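Local coordinates for protein ribose-phosphate pyrophosphokinase (Mycobacterium smegmatis, PDB 5MP7) that probably makes phosphoribosyl pyrophosphate by transferring the pyrophosphoryl group of ATP to the 1-hydroxyl of ribose 5-phosphate, a magnesium-dependent step of nucleotide biosynthesis, at residues A[154-159]-A[185-190]. Residues are numbered along the deposited sequence; the frame is centred on the assembly and turned at random.
Sequences RAQKLL and AEKWAD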
ATOM      1  N   ARG A 154     -61.341  31.096 -24.274  1.00 37.62           N
ATOM      2  CA  ARG A 154     -61.027  30.945 -25.674  1.00 39.21           C
ATOM      3  C   ARG A 154     -60.234  32.114 -26.194  1.00 34.61           C
ATOM      4  O   ARG A 154     -60.565  33.237 -25.924  1.00 34.43           O
ATOM      5  CB  ARG A 154     -62.319  30.813 -26.477  1.00 45.56           C
ATOM      6  CG  ARG A 154     -62.724  29.389 -26.771  1.00 49.74           C
ATOM      7  CD  ARG A 154     -63.579  28.818 -25.679  1.00 54.33           C
ATOM      8  NE  ARG A 154     -64.250  27.609 -26.164  1.00 59.21           N
ATOM      9  CZ  ARG A 154     -65.162  26.931 -25.470  1.00 57.15           C
ATOM     10  NH1 ARG A 154     -65.559  27.354 -24.249  1.00 51.15           N
ATOM     11  NH2 ARG A 154     -65.680  25.829 -26.006  1.00 56.72           N
ATOM     12  N   ALA A 155     -59.214  31.833 -26.995  1.00 37.03           N
ATOM     13  CA  ALA A 155     -58.402  32.863 -27.642  1.00 40.31           C
ATOM     14  C   ALA A 155     -58.896  33.209 -29.057  1.00 42.26           C
ATOM     15  O   ALA A 155     -58.295  34.027 -29.737  1.00 42.61           O
ATOM     16  CB  ALA A 155     -56.954  32.386 -27.704  1.00 41.80           C
ATOM     17  N   GLN A 156     -59.952  32.540 -29.509  1.00 41.11           N
ATOM     18  CA  GLN A 156     -60.466  32.704 -30.847  1.00 42.21           C
ATOM     19  C   GLN A 156     -60.726  34.160 -31.239  1.00 40.51           C
ATOM     20  O   GLN A 156     -60.297  34.570 -32.298  1.00 40.45           O
ATOM     21  CB  GLN A 156     -61.754  31.924 -31.000  1.00 42.06           C
ATOM     22  CG  GLN A 156     -62.281  31.931 -32.408  1.00 44.24           C
ATOM     23  CD  GLN A 156     -63.563  31.151 -32.522  1.00 48.23           C
ATOM     24  OE1 GLN A 156     -63.899  30.285 -31.685  1.00 51.17           O
ATOM     25  NE2 GLN A 156     -64.307  31.465 -33.551  1.00 53.86           N
ATOM     26  N   LYS A 157     -61.462  34.897 -30.421  1.00 40.20           N
ATOM     27  CA  LYS A 157     -61.721  36.300 -30.687  1.00 43.80           C
ATOM     28  C   LYS A 157     -60.423  37.093 -30.819  1.00 41.63           C
ATOM     29  O   LYS A 157     -60.311  37.942 -31.681  1.00 42.16           O
ATOM     30  CB  LYS A 157     -62.597  36.930 -29.611  1.00 49.74           C
ATOM     31  CG  LYS A 157     -64.074  36.585 -29.744  1.00 61.63           C
ATOM     32  CD  LYS A 157     -64.938  37.635 -29.048  1.00 75.05           C
ATOM     33  CE  LYS A 157     -66.421  37.443 -29.325  1.00 78.68           C
ATOM     34  NZ  LYS A 157     -67.047  36.546 -28.321  1.00 81.29           N
ATOM     35  N   LEU A 158     -59.458  36.808 -29.959  1.00 37.19           N
ATOM     36  CA  LEU A 158     -58.180  37.470 -29.987  1.00 37.13           C
ATOM     37  C   LEU A 158     -57.414  37.175 -31.291  1.00 34.22           C
ATOM     38  O   LEU A 158     -56.888  38.095 -31.921  1.00 34.41           O
ATOM     39  CB  LEU A 158     -57.347  37.061 -28.755  1.00 40.82           C
ATOM     40  CG  LEU A 158     -55.882  37.507 -28.647  1.00 45.63           C
ATOM     41  CD1 LEU A 158     -55.778  39.008 -28.332  1.00 46.89           C
ATOM     42  CD2 LEU A 158     -55.198  36.676 -27.567  1.00 45.62           C
ATOM     43  N   LEU A 159     -57.329  35.913 -31.674  1.00 31.48           N
ATOM     44  CA  LEU A 159     -56.596  35.533 -32.874  1.00 31.59           C
ATOM     45  C   LEU A 159     -57.307  35.971 -34.167  1.00 32.15           C
ATOM     46  O   LEU A 159     -56.649  36.455 -35.068  1.00 30.33           O
ATOM     47  CB  LEU A 159     -56.304  34.051 -32.897  1.00 31.76           C
ATOM     48  CG  LEU A 159     -55.363  33.521 -31.795  1.00 34.05           C
ATOM     49  CD1 LEU A 159     -55.574  32.026 -31.532  1.00 35.40           C
ATOM     50  CD2 LEU A 159     -53.915  33.731 -32.161  1.00 35.34           C
ATOM     51  N   ALA A 185     -62.307  24.979 -36.759  1.00 38.35           N
ATOM     52  CA  ALA A 185     -62.056  25.680 -38.000  1.00 37.81           C
ATOM     53  C   ALA A 185     -63.319  26.273 -38.567  1.00 39.42           C
ATOM     54  O   ALA A 185     -63.295  27.380 -39.066  1.00 35.63           O
ATOM     55  CB  ALA A 185     -61.416  24.750 -39.015  1.00 38.87           C
ATOM     56  N   GLU A 186     -64.424  25.536 -38.449  1.00 42.06           N
ATOM     57  CA  GLU A 186     -65.745  26.023 -38.842  1.00 42.36           C
ATOM     58  C   GLU A 186     -66.147  27.257 -38.050  1.00 39.26           C
ATOM     59  O   GLU A 186     -66.690  28.190 -38.607  1.00 40.03           O
ATOM     60  CB  GLU A 186     -66.795  24.916 -38.669  1.00 48.02           C
ATOM     61  CG  GLU A 186     -68.100  25.110 -39.448  1.00 49.41           C
ATOM     62  CD  GLU A 186     -69.079  23.942 -39.262  1.00 51.51           C
ATOM     63  OE1 GLU A 186     -69.530  23.331 -40.278  1.00 49.36           O
ATOM     64  OE2 GLU A 186     -69.387  23.613 -38.075  1.00 54.27           O
ATOM     65  N   LYS A 187     -65.871  27.264 -36.753  1.00 41.24           N
ATOM     66  CA  LYS A 187     -66.125  28.450 -35.904  1.00 44.49           C
ATOM     67  C   LYS A 187     -65.322  29.685 -36.352  1.00 39.87           C
ATOM     68  O   LYS A 187     -65.830  30.788 -36.355  1.00 35.32           O
ATOM     69  CB  LYS A 187     -65.818  28.163 -34.421  1.00 49.97           C
ATOM     70  CG  LYS A 187     -66.763  27.172 -33.725  1.00 55.74           C
ATOM     71  CD  LYS A 187     -66.604  27.152 -32.192  1.00 58.19           C
ATOM     72  CE  LYS A 187     -67.464  28.053 -31.356  1.00 64.47           C
ATOM     73  NZ  LYS A 187     -68.831  28.340 -31.826  1.00 66.68           N
ATOM     74  N   TRP A 188     -64.083  29.477 -36.752  1.00 36.89           N
ATOM     75  CA  TRP A 188     -63.246  30.565 -37.222  1.00 37.67           C
ATOM     76  C   TRP A 188     -63.777  31.141 -38.519  1.00 33.93           C
ATOM     77  O   TRP A 188     -63.759  32.343 -38.721  1.00 30.54           O
ATOM     78  CB  TRP A 188     -61.809  30.079 -37.448  1.00 38.94           C
ATOM     79  CG  TRP A 188     -61.025  29.971 -36.215  1.00 40.15           C
ATOM     80  CD1 TRP A 188     -61.402  29.388 -35.068  1.00 43.98           C
ATOM     81  CD2 TRP A 188     -59.700  30.421 -36.024  1.00 42.17           C
ATOM     82  NE1 TRP A 188     -60.394  29.451 -34.147  1.00 47.63           N
ATOM     83  CE2 TRP A 188     -59.330  30.087 -34.720  1.00 45.24           C
ATOM     84  CE3 TRP A 188     -58.790  31.093 -36.832  1.00 49.55           C
ATOM     85  CZ2 TRP A 188     -58.082  30.404 -34.190  1.00 48.70           C
ATOM     86  CZ3 TRP A 188     -57.560  31.428 -36.312  1.00 50.76           C
ATOM     87  CH2 TRP A 188     -57.213  31.079 -35.002  1.00 51.47           C
ATOM     88  N   ALA A 189     -64.171  30.269 -39.435  1.00 32.88           N
ATOM     89  CA  ALA A 189     -64.692  30.711 -40.735  1.00 32.78           C
ATOM     90  C   ALA A 189     -65.906  31.601 -40.535  1.00 36.87           C
ATOM     91  O   ALA A 189     -66.047  32.607 -41.227  1.00 40.51           O
ATOM     92  CB  ALA A 189     -65.033  29.533 -41.601  1.00 31.79           C
ATOM     93  N   ASP A 190     -66.754  31.262 -39.567  1.00 40.95           N
ATOM     94  CA  ASP A 190     -67.914  32.106 -39.209  1.00 48.04           C
ATOM     95  C   ASP A 190     -67.465  33.484 -38.672  1.00 47.00           C
ATOM     96  O   ASP A 190     -67.970  34.516 -39.091  1.00 42.82           O
ATOM     97  CB  ASP A 190     -68.846  31.400 -38.189  1.00 55.75           C
ATOM     98  CG  ASP A 190     -69.656  30.222 -38.799  1.00 68.90           C
ATOM     99  OD1 ASP A 190     -69.884  30.216 -40.024  1.00 79.36           O
ATOM    100  OD2 ASP A 190     -70.088  29.294 -38.064  1.00 68.52           O
TER
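Gln156 lies against the pyrrole part of the Trp188 indole, its CG 3.6 Å from Trp188 NE1 and its CD 3.8 Å from Trp188 CD1. The amide and indole planes are only 17° apart, and the two side chains run past each other in opposite directions. The reach across comes from a fully extended glutamine: CG is anti to the backbone N (chi1 -174°) and the chain stays straight beyond it, carrying the amide to the far helix. There NE2 comes to 3.3 Å from Lys187 O and 3.7 Å from Lys187 CB, where the lysine side chain crosses that of Gln156 at about a right angle.

One turn further along helix 156-167, Leu159 takes up the other end of the indole. Its CB is 3.8 Å from Trp188 CH2, and its CD1 lies 4.0 Å from Trp188 CZ2. The backbones themselves remain apart, the nearest CA atoms, those of Gln156 and Trp188, being 7.3 Å from each other.

Around this pairing, Leu159 also packs on Thr259, while Trp188 rests on Thr229 of strand 225-230, its side chain about 8 Å from that of Asp230, a predicted ribose 5-phosphate site. Arg154, just before helix 156-167, forms a salt bridge with Asp140. That helix links strand 150-153, at the edge of the five-stranded parallel sheet, to strand 172-176 of the seven-stranded sheet, and packs here against helix 182-191, the next helix in the chain. Gln156 and Trp188 bridge the gap together, with 229 Å² buried in all. Aliphatic carbons of Gln156 and Leu159 pack on the indole while the amide nitrogen is turned to the polar backbone at Lys187, so the contact rests mainly on shape and van der Waals packing.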